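Local coordinates for modulator protein RSBR (Bacillus subtilis, PDB 2BNL), which forms the globin-like N-terminal domain of a stressosome protein that stimulates RsbT kinase activity toward RsbS and so regulates sigma-B under salt and heat stress, at residues A[25-30]-A[37-42]; A[65-70]-A[125-130]; A[94-99]-A[111-116]. One frame throughout, in Å; residues are numbered along the deposited sequence.

Contact 1 (A[25-30]-A[37-42])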
loop_
_atom_site.group_PDB
_atom_site.type_symbol
_atom_site.label_atom_id
_atom_site.label_comp_id
_atom_site.label_asym_id
_atom_site.label_seq_id
_atom_site.Cartn_x
_atom_site.Cartn_y
_atom_site.Cartn_z
ATOM N N THR A 25 7.339 -13.445 8.947
ATOM C CA THR A 25 6.283 -12.403 9.004
ATOM C C THR A 25 4.945 -12.994 8.619
ATOM O O THR A 25 3.993 -12.781 9.320
ATOM C CB THR A 25 6.685 -11.260 8.049
ATOM O OG1 THR A 25 7.927 -10.724 8.472
ATOM C CG2 THR A 25 5.633 -10.183 7.947
ATOM N N LEU A 26 4.883 -13.796 7.529
ATOM C CA LEU A 26 3.645 -14.440 7.101
ATOM C C LEU A 26 3.096 -15.341 8.162
ATOM O O LEU A 26 1.921 -15.317 8.467
ATOM C CB LEU A 26 3.831 -15.231 5.803
ATOM C CG LEU A 26 4.085 -14.381 4.562
ATOM C CD1 LEU A 26 4.518 -15.194 3.445
ATOM C CD2 LEU A 26 2.823 -13.556 4.109
ATOM N N LYS A 27 3.976 -16.109 8.754
ATOM C CA LYS A 27 3.570 -17.026 9.766
ATOM C C LYS A 27 2.990 -16.301 10.965
ATOM O O LYS A 27 1.949 -16.677 11.498
ATOM C CB LYS A 27 4.757 -17.882 10.135
ATOM C CG LYS A 27 5.112 -18.921 9.071
ATOM C CD LYS A 27 6.453 -19.645 9.433
ATOM C CE LYS A 27 6.369 -20.264 10.750
ATOM N NZ LYS A 27 7.443 -21.290 11.017
ATOM N N GLU A 28 3.670 -15.238 11.388
ATOM C CA GLU A 28 3.207 -14.407 12.531
ATOM C C GLU A 28 1.840 -13.858 12.246
ATOM O O GLU A 28 0.947 -13.898 13.066
ATOM C CB GLU A 28 4.220 -13.263 12.760
ATOM C CG GLU A 28 3.926 -12.329 13.859
ATOM C CD GLU A 28 4.909 -11.114 13.899
ATOM O OE1 GLU A 28 6.095 -11.198 13.415
ATOM O OE2 GLU A 28 4.441 -10.051 14.326
ATOM N N LEU A 29 1.664 -13.354 11.046
ATOM C CA LEU A 29 0.387 -12.809 10.690
ATOM C C LEU A 29 -0.704 -13.850 10.585
ATOM O O LEU A 29 -1.891 -13.555 10.957
ATOM C CB LEU A 29 0.482 -11.990 9.392
ATOM C CG LEU A 29 1.284 -10.715 9.451
ATOM C CD1 LEU A 29 1.524 -10.190 8.013
ATOM C CD2 LEU A 29 0.587 -9.715 10.292
ATOM N N SER A 30 -0.342 -15.044 10.105
ATOM C CA SER A 30 -1.363 -16.109 9.938
ATOM C C SER A 30 -1.996 -16.555 11.277
ATOM O O SER A 30 -3.101 -17.039 11.307
ATOM C CB SER A 30 -0.814 -17.343 9.190
ATOM O OG SER A 30 0.113 -18.086 9.955
ATOM N N LEU A 37 -1.875 -21.937 7.092
ATOM C CA LEU A 37 -1.335 -22.836 6.113
ATOM C C LEU A 37 0.036 -23.396 6.623
ATOM O O LEU A 37 0.468 -23.093 7.745
ATOM C CB LEU A 37 -1.263 -22.191 4.745
ATOM C CG LEU A 37 -2.653 -21.682 4.345
ATOM C CD1 LEU A 37 -2.613 -20.798 3.123
ATOM C CD2 LEU A 37 -3.675 -22.846 4.204
ATOM N N THR A 38 0.766 -24.086 5.733
ATOM C CA THR A 38 1.974 -24.722 6.122
ATOM C C THR A 38 3.157 -23.751 6.015
ATOM O O THR A 38 3.129 -22.822 5.186
ATOM C CB THR A 38 2.233 -25.976 5.310
ATOM O OG1 THR A 38 2.447 -25.621 3.959
ATOM C CG2 THR A 38 1.013 -26.873 5.443
ATOM N N ASP A 39 4.252 -24.113 6.722
ATOM C CA ASP A 39 5.509 -23.386 6.505
ATOM C C ASP A 39 5.935 -23.275 5.054
ATOM O O ASP A 39 6.369 -22.185 4.646
ATOM C CB ASP A 39 6.608 -23.955 7.333
ATOM C CG ASP A 39 6.377 -23.682 8.865
ATOM O OD1 ASP A 39 5.362 -23.019 9.259
ATOM O OD2 ASP A 39 7.184 -24.191 9.681
ATOM N N GLN A 40 5.905 -24.419 4.312
ATOM C CA GLN A 40 6.236 -24.420 2.920
ATOM C C GLN A 40 5.363 -23.500 2.058
ATOM O O GLN A 40 5.879 -22.933 1.146
ATOM C CB GLN A 40 6.247 -25.829 2.344
ATOM C CG GLN A 40 6.902 -25.863 1.008
ATOM C CD GLN A 40 8.423 -25.657 1.124
ATOM O OE1 GLN A 40 9.051 -26.403 1.813
ATOM N NE2 GLN A 40 8.994 -24.631 0.435
ATOM N N VAL A 41 4.051 -23.388 2.330
ATOM C CA VAL A 41 3.191 -22.515 1.574
ATOM C C VAL A 41 3.685 -21.088 1.763
ATOM O O VAL A 41 3.855 -20.344 0.797
ATOM C CB VAL A 41 1.706 -22.671 1.950
ATOM C CG1 VAL A 41 0.920 -21.595 1.473
ATOM C CG2 VAL A 41 1.187 -23.960 1.321
ATOM N N TYR A 42 3.993 -20.727 2.996
ATOM C CA TYR A 42 4.431 -19.310 3.229
ATOM C C TYR A 42 5.806 -19.058 2.686
ATOM O O TYR A 42 6.058 -17.951 2.069
ATOM C CB TYR A 42 4.286 -18.958 4.724
ATOM C CG TYR A 42 2.878 -19.050 5.279
ATOM C CD1 TYR A 42 1.832 -18.340 4.721
ATOM C CD2 TYR A 42 2.571 -19.838 6.378
ATOM C CE1 TYR A 42 0.523 -18.373 5.211
ATOM C CE2 TYR A 42 1.253 -19.876 6.852
ATOM C CZ TYR A 42 0.251 -19.150 6.257
ATOM O OH TYR A 42 -1.035 -19.243 6.732
#

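Contact 2 (A[65-70]-A[125-130])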
loop_
_atom_site.group_PDB
_atom_site.type_symbol
_atom_site.label_atom_id
_atom_site.label_comp_id
_atom_site.label_asym_id
_atom_site.label_seq_id
_atom_site.Cartn_x
_atom_site.Cartn_y
_atom_site.Cartn_z
ATOM N N SER A 65 3.697 -11.584 -15.481
ATOM C CA SER A 65 3.213 -12.914 -15.366
ATOM C C SER A 65 3.419 -13.499 -13.910
ATOM O O SER A 65 2.489 -14.110 -13.331
ATOM C CB SER A 65 3.743 -13.786 -16.529
ATOM O OG SER A 65 4.891 -14.521 -16.111
ATOM N N GLN A 66 4.585 -13.229 -13.326
ATOM C CA GLN A 66 4.912 -13.674 -12.004
ATOM C C GLN A 66 3.955 -13.015 -10.971
ATOM O O GLN A 66 3.518 -13.674 -9.980
ATOM C CB GLN A 66 6.341 -13.379 -11.713
ATOM C CG GLN A 66 7.407 -14.273 -12.501
ATOM C CD GLN A 66 7.691 -13.762 -13.908
ATOM O OE1 GLN A 66 7.190 -12.704 -14.296
ATOM N NE2 GLN A 66 8.553 -14.506 -14.664
ATOM N N ILE A 67 3.729 -11.694 -11.153
ATOM C CA ILE A 67 2.786 -10.920 -10.387
ATOM C C ILE A 67 1.405 -11.513 -10.412
ATOM O O ILE A 67 0.726 -11.605 -9.397
ATOM C CB ILE A 67 2.824 -9.376 -10.768
ATOM C CG1 ILE A 67 4.130 -8.809 -10.222
ATOM C CG2 ILE A 67 1.709 -8.640 -10.052
ATOM C CD1 ILE A 67 4.455 -7.311 -10.614
ATOM N N SER A 68 0.955 -11.808 -11.601
ATOM C CA SER A 68 -0.396 -12.267 -11.800
ATOM C C SER A 68 -0.584 -13.646 -11.145
ATOM O O SER A 68 -1.648 -13.908 -10.493
ATOM C CB SER A 68 -0.669 -12.353 -13.303
ATOM O OG SER A 68 -1.667 -13.242 -13.566
ATOM N N GLU A 69 0.387 -14.514 -11.334
ATOM C CA GLU A 69 0.402 -15.812 -10.658
ATOM C C GLU A 69 0.431 -15.738 -9.133
ATOM O O GLU A 69 -0.284 -16.530 -8.448
ATOM C CB GLU A 69 1.552 -16.658 -11.113
ATOM C CG GLU A 69 1.215 -18.129 -10.858
ATOM C CD GLU A 69 0.393 -18.902 -11.995
ATOM O OE1 GLU A 69 -0.839 -18.665 -12.335
ATOM O OE2 GLU A 69 1.051 -19.854 -12.547
ATOM N N LEU A 70 1.283 -14.863 -8.589
ATOM C CA LEU A 70 1.321 -14.746 -7.141
ATOM C C LEU A 70 -0.048 -14.281 -6.594
ATOM O O LEU A 70 -0.514 -14.800 -5.551
ATOM C CB LEU A 70 2.399 -13.793 -6.676
ATOM C CG LEU A 70 2.483 -13.431 -5.179
ATOM C CD1 LEU A 70 2.627 -14.659 -4.482
ATOM C CD2 LEU A 70 3.685 -12.631 -4.893
ATOM N N THR A 125 1.541 -2.263 -5.599
ATOM C CA THR A 125 0.257 -1.743 -6.193
ATOM C C THR A 125 -0.216 -2.646 -7.341
ATOM O O THR A 125 -1.381 -2.911 -7.503
ATOM C CB THR A 125 0.338 -0.298 -6.649
ATOM O OG1 THR A 125 1.289 -0.156 -7.711
ATOM C CG2 THR A 125 0.600 0.640 -5.501
ATOM N N GLU A 126 0.720 -3.166 -8.085
ATOM C CA GLU A 126 0.410 -4.033 -9.223
ATOM C C GLU A 126 -0.053 -5.393 -8.667
ATOM O O GLU A 126 -0.921 -6.046 -9.208
ATOM C CB GLU A 126 1.663 -4.237 -10.036
ATOM C CG GLU A 126 1.406 -4.864 -11.379
ATOM C CD GLU A 126 0.409 -4.052 -12.218
ATOM O OE1 GLU A 126 0.548 -2.825 -12.155
ATOM O OE2 GLU A 126 -0.551 -4.653 -12.788
ATOM N N ILE A 127 0.607 -5.875 -7.651
ATOM C CA ILE A 127 0.068 -7.039 -6.972
ATOM C C ILE A 127 -1.378 -6.848 -6.468
ATOM O O ILE A 127 -2.262 -7.757 -6.638
ATOM C CB ILE A 127 1.035 -7.579 -5.844
ATOM C CG1 ILE A 127 2.361 -8.077 -6.392
ATOM C CG2 ILE A 127 0.317 -8.652 -4.961
ATOM C CD1 ILE A 127 3.424 -8.287 -5.346
ATOM N N PHE A 128 -1.634 -5.743 -5.790
ATOM C CA PHE A 128 -2.978 -5.492 -5.280
ATOM C C PHE A 128 -3.957 -5.507 -6.501
ATOM O O PHE A 128 -5.060 -6.047 -6.441
ATOM C CB PHE A 128 -3.078 -4.157 -4.526
ATOM C CG PHE A 128 -2.183 -4.016 -3.355
ATOM C CD1 PHE A 128 -1.775 -5.114 -2.632
ATOM C CD2 PHE A 128 -1.805 -2.806 -2.930
ATOM C CE1 PHE A 128 -0.934 -4.969 -1.544
ATOM C CE2 PHE A 128 -1.015 -2.632 -1.799
ATOM C CZ PHE A 128 -0.544 -3.770 -1.139
ATOM N N ASN A 129 -3.548 -4.816 -7.589
ATOM C CA ASN A 129 -4.414 -4.748 -8.781
ATOM C C ASN A 129 -4.788 -6.130 -9.296
ATOM O O ASN A 129 -5.912 -6.397 -9.617
ATOM C CB ASN A 129 -3.709 -3.909 -9.839
ATOM C CG ASN A 129 -4.627 -3.463 -10.964
ATOM O OD1 ASN A 129 -5.685 -2.887 -10.751
ATOM N ND2 ASN A 129 -4.222 -3.756 -12.191
ATOM N N GLN A 130 -3.801 -7.026 -9.362
ATOM C CA GLN A 130 -4.018 -8.405 -9.956
ATOM C C GLN A 130 -4.811 -9.264 -9.005
ATOM O O GLN A 130 -5.631 -10.036 -9.409
ATOM C CB GLN A 130 -2.668 -9.037 -10.272
ATOM C CG GLN A 130 -2.057 -8.457 -11.527
ATOM C CD GLN A 130 -2.945 -8.615 -12.798
ATOM O OE1 GLN A 130 -3.479 -9.664 -13.090
ATOM N NE2 GLN A 130 -2.970 -7.610 -13.559
#

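Contact 3 (A[94-99]-A[111-116])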
loop_
_atom_site.group_PDB
_atom_site.type_symbol
_atom_site.label_atom_id
_atom_site.label_comp_id
_atom_site.label_asym_id
_atom_site.label_seq_id
_atom_site.Cartn_x
_atom_site.Cartn_y
_atom_site.Cartn_z
ATOM N N ARG A 94 10.344 -4.467 7.506
ATOM C CA ARG A 94 11.313 -5.328 8.028
ATOM C C ARG A 94 12.640 -5.297 7.303
ATOM O O ARG A 94 13.674 -5.400 7.928
ATOM C CB ARG A 94 10.729 -6.718 8.182
ATOM C CG ARG A 94 9.717 -6.700 9.373
ATOM C CD ARG A 94 9.132 -8.051 9.762
ATOM N NE ARG A 94 7.861 -7.849 10.511
ATOM C CZ ARG A 94 7.253 -8.761 11.282
ATOM N NH1 ARG A 94 7.798 -9.959 11.495
ATOM N NH2 ARG A 94 6.124 -8.458 11.883
ATOM N N LEU A 95 12.600 -5.082 6.000
ATOM C CA LEU A 95 13.790 -4.874 5.204
ATOM C C LEU A 95 14.437 -3.523 5.603
ATOM O O LEU A 95 15.674 -3.401 5.742
ATOM C CB LEU A 95 13.410 -4.926 3.712
ATOM C CG LEU A 95 14.496 -4.310 2.810
ATOM C CD1 LEU A 95 15.612 -5.329 2.807
ATOM C CD2 LEU A 95 14.075 -4.032 1.427
ATOM N N TYR A 96 13.602 -2.497 5.823
ATOM C CA TYR A 96 14.106 -1.266 6.345
ATOM C C TYR A 96 14.955 -1.443 7.630
ATOM O O TYR A 96 16.073 -0.965 7.723
ATOM C CB TYR A 96 12.993 -0.227 6.551
ATOM C CG TYR A 96 13.464 0.910 7.406
ATOM C CD1 TYR A 96 14.269 1.946 6.865
ATOM C CD2 TYR A 96 13.154 0.948 8.758
ATOM C CE1 TYR A 96 14.696 2.965 7.637
ATOM C CE2 TYR A 96 13.614 1.988 9.555
ATOM C CZ TYR A 96 14.358 2.995 8.961
ATOM O OH TYR A 96 14.749 4.022 9.728
ATOM N N THR A 97 14.429 -2.139 8.594
ATOM C CA THR A 97 15.153 -2.374 9.892
ATOM C C THR A 97 16.528 -3.040 9.590
ATOM O O THR A 97 17.544 -2.578 10.094
ATOM C CB THR A 97 14.292 -3.243 10.770
ATOM O OG1 THR A 97 13.035 -2.603 10.990
ATOM C CG2 THR A 97 14.923 -3.523 12.162
ATOM N N LYS A 98 16.549 -4.073 8.710
ATOM C CA LYS A 98 17.787 -4.723 8.289
ATOM C C LYS A 98 18.754 -3.754 7.671
ATOM O O LYS A 98 19.921 -3.666 8.093
ATOM C CB LYS A 98 17.601 -5.894 7.285
ATOM C CG LYS A 98 16.836 -7.099 7.772
ATOM C CD LYS A 98 17.163 -7.404 9.262
ATOM C CE LYS A 98 16.664 -8.781 9.814
ATOM N NZ LYS A 98 16.881 -8.704 11.264
HETATM N N MSE A 99 18.295 -3.043 6.660
HETATM C CA MSE A 99 19.161 -2.113 5.941
HETATM C C MSE A 99 19.617 -0.928 6.771
HETATM O O MSE A 99 20.750 -0.451 6.643
HETATM C CB MSE A 99 18.435 -1.589 4.698
HETATM C CG MSE A 99 18.296 -2.658 3.671
HETATM SE SE MSE A 99 17.654 -1.924 1.936
HETATM C CE MSE A 99 19.406 -0.912 1.384
ATOM N N GLU A 111 16.183 8.971 3.578
ATOM C CA GLU A 111 16.454 8.602 2.199
ATOM C C GLU A 111 16.420 7.103 1.915
ATOM O O GLU A 111 15.909 6.729 0.888
ATOM C CB GLU A 111 17.742 9.315 1.670
ATOM C CG GLU A 111 17.448 10.937 1.709
ATOM C CD GLU A 111 15.956 11.391 1.269
ATOM O OE1 GLU A 111 15.222 12.101 2.060
ATOM O OE2 GLU A 111 15.540 11.026 0.111
ATOM N N LEU A 112 16.904 6.272 2.840
ATOM C CA LEU A 112 16.641 4.866 2.777
ATOM C C LEU A 112 15.167 4.464 2.660
ATOM O O LEU A 112 14.821 3.616 1.873
ATOM C CB LEU A 112 17.286 4.163 3.972
ATOM C CG LEU A 112 17.086 2.651 4.029
ATOM C CD1 LEU A 112 17.674 1.932 2.759
ATOM C CD2 LEU A 112 17.752 2.063 5.291
ATOM N N ILE A 113 14.284 5.016 3.483
ATOM C CA ILE A 113 12.889 4.788 3.330
ATOM C C ILE A 113 12.367 5.153 1.938
ATOM O O ILE A 113 11.567 4.427 1.363
ATOM C CB ILE A 113 12.101 5.600 4.393
ATOM C CG1 ILE A 113 12.404 5.045 5.791
ATOM C CG2 ILE A 113 10.556 5.622 4.070
ATOM C CD1 ILE A 113 11.909 5.960 6.878
ATOM N N TRP A 114 12.748 6.308 1.432
ATOM C CA TRP A 114 12.265 6.710 0.115
ATOM C C TRP A 114 12.806 5.819 -1.030
ATOM O O TRP A 114 12.113 5.605 -2.067
ATOM C CB TRP A 114 12.558 8.206 -0.077
ATOM C CG TRP A 114 11.812 9.070 0.871
ATOM C CD1 TRP A 114 12.338 10.039 1.616
ATOM C CD2 TRP A 114 10.405 9.056 1.172
ATOM N NE1 TRP A 114 11.391 10.604 2.419
ATOM C CE2 TRP A 114 10.190 10.009 2.173
ATOM C CE3 TRP A 114 9.300 8.284 0.723
ATOM C CZ2 TRP A 114 8.941 10.270 2.690
ATOM C CZ3 TRP A 114 8.090 8.533 1.221
ATOM C CH2 TRP A 114 7.907 9.535 2.212
ATOM N N GLN A 115 14.016 5.311 -0.851
ATOM C CA GLN A 115 14.604 4.334 -1.770
ATOM C C GLN A 115 13.853 3.069 -1.753
ATOM O O GLN A 115 13.479 2.483 -2.797
ATOM C CB GLN A 115 16.072 4.039 -1.394
ATOM C CG GLN A 115 17.009 5.167 -1.749
ATOM C CD GLN A 115 18.411 4.832 -1.293
ATOM O OE1 GLN A 115 18.607 4.172 -0.268
ATOM N NE2 GLN A 115 19.371 5.147 -2.137
ATOM N N ILE A 116 13.509 2.649 -0.570
ATOM C CA ILE A 116 12.709 1.451 -0.444
ATOM C C ILE A 116 11.327 1.577 -1.046
ATOM O O ILE A 116 10.871 0.664 -1.815
ATOM C CB ILE A 116 12.622 1.013 1.027
ATOM C CG1 ILE A 116 14.015 0.466 1.481
ATOM C CG2 ILE A 116 11.600 -0.026 1.183
ATOM C CD1 ILE A 116 14.180 0.342 2.963
#

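Contact 1 (A[25-30]-A[37-42])
Helix 15-30 and the start of helix 39-54, consecutive in the globin-like domain, meet through Tyr42, whose aromatic side chain lies along the last turn of the first helix and touches Leu26, Lys27 and Ser30 in succession. At the base of the ring, Leu26 CB is 3.9 Å from Tyr42 CD1, while Leu26 CD1 passes on to the backbone and comes within 3.4 Å of Tyr42 O. Further along, Lys27 CG approaches obliquely from the same side of the ring plane, 3.8 Å from Tyr42 CD2. Tyr42 OH reaches the helix end, 3.1 Å from Ser30 CB. The hydroxyl is also held by its own segment: Leu37 N donates to Tyr42 OH over 2.8 Å at an N-H...O angle of 161°, which ties the end of the incoming loop to the tip of the ring and helps fix its position. Ser30 OG turns back instead and donates to Lys27 O, 2.8 Å away. Above this buried layer, the Lys27 chain bends at chi3 (57°) and carries its ammonium group to the carboxylate of Asp39, in a forked salt bridge whose two hydrogen bonds, NZ to OD1 and NZ to OD2, are both weak at 3.2 Å. Asp39 opens the second helix directly after Thr38, whose OG1 accepts from Val41 N. Leu26 also packs on Phe91 of helix 81-100, which joins the pair to the interior. A tyrosine ring packed along the last helical turn, with a salt bridge at its rim, thus joins consecutive helices across a loop of this nonheme globin domain, the second helix N-capped by Thr38.

Contact 2 (A[65-70]-A[125-130])
Ile67 of helix 64-76 is set against Glu126, Ile127 and Gln130 of helix 109-135, and its side chain forks at CB into two branches that both touch the other helix. The methyl CG2, anti to the backbone N, fits among three residues: it lies 3.8 Å from Ile127 CG1, equally near the backbone Glu126 O, and 4.0 Å from Gln130 CG. The other branch runs extended through CG1 to CD1, which ends 4.0 Å from Glu126 CG. From the Glu126 side chain it is the methylenes that touch Ile67; the carboxylate OE1 forms a salt bridge with Lys82 of the second subunit. An alanine in place of Ile67 would lose both branches and would probably open a gap against Ile127 CG1 and the Glu126 methylenes. Beside the isoleucine, Gln130 OE1 comes within 3.9 Å of Ser68 CB, and on the inner side Leu70 CD2 makes a looser 4.4 Å approach to Ile127 CD1. The axes of segments 65-70 and 125-130 approach to 8.6 Å, crossing at -53°. Ile52 of helix 39-54 packs on Leu70; Tyr49 of that helix and Leu84 of helix 81-100 pack on Ile127, while Thr125, Phe128 and Asn129 meet the second subunit, as does the Glu126 carboxylate.

Contact 3 (A[94-99]-A[111-116])
Tyr96 and Met99 of helix 81-100 make the close part of the contact with Leu112, Ile113 and Ile116 of helix 109-135. With CG anti to the backbone N (chi1 166°), the Tyr96 ring is brought close to the second helix, and CE1 comes to 3.6 Å from Ile113 CG1. Leu112 CD2 comes obliquely from the other side of the ring plane, 3.8 Å from Tyr96 CD1, so the CD1-CE1 side of the ring is set between Leu112 and Ile113. Ile116 CD1 sits at the ring's edge, near its plane, and presses on the root of the residue, 3.8 Å from Tyr96 CB. Met99, present as selenomethionine, bends at chi3 so that its terminal CE meets Leu112 CD1 at 3.6 Å. Toward Leu95 the fit is looser: its CD2 stays 4.5 Å from Ile116 CG1, and the Met99 SE to Ile116 CD1 spacing is 4.3 Å. Leu95 and Met99 both pack on Phe10 of helix 5-13 as well. On the dimer side, Tyr96 meets Trp114 of the second subunit and Ile113 its own copy. The axes of segments 94-99 and 111-116 approach to 10.5 Å, at 137° between their directions, and no hydrogen bond crosses: an apolar, roughly antiparallel helical hairpin of the globin fold, built into the subunit interface.

Overall arrangement
All three contacts are helix-helix packings within one globin-like domain, but they differ in chemistry. Contact 1, between consecutive helices, is largely buried yet has a charged rim. Contact 3 is buried too and purely apolar across its segments, whereas contact 2 is only partly buried and mixes isoleucine packing with the aliphatic parts of polar residues. Contacts 2 and 3 share helix 109-135, lie on opposite sides of the chain's centre about 22 Å apart between centres, and both border the second subunit, which contact 1 does not touch. Contacts 1 and 3 are joined directly by a salt bridge, Glu28 OE1 to Arg94 NH1 at 2.8 Å, linking helix 15-30 to helix 81-100.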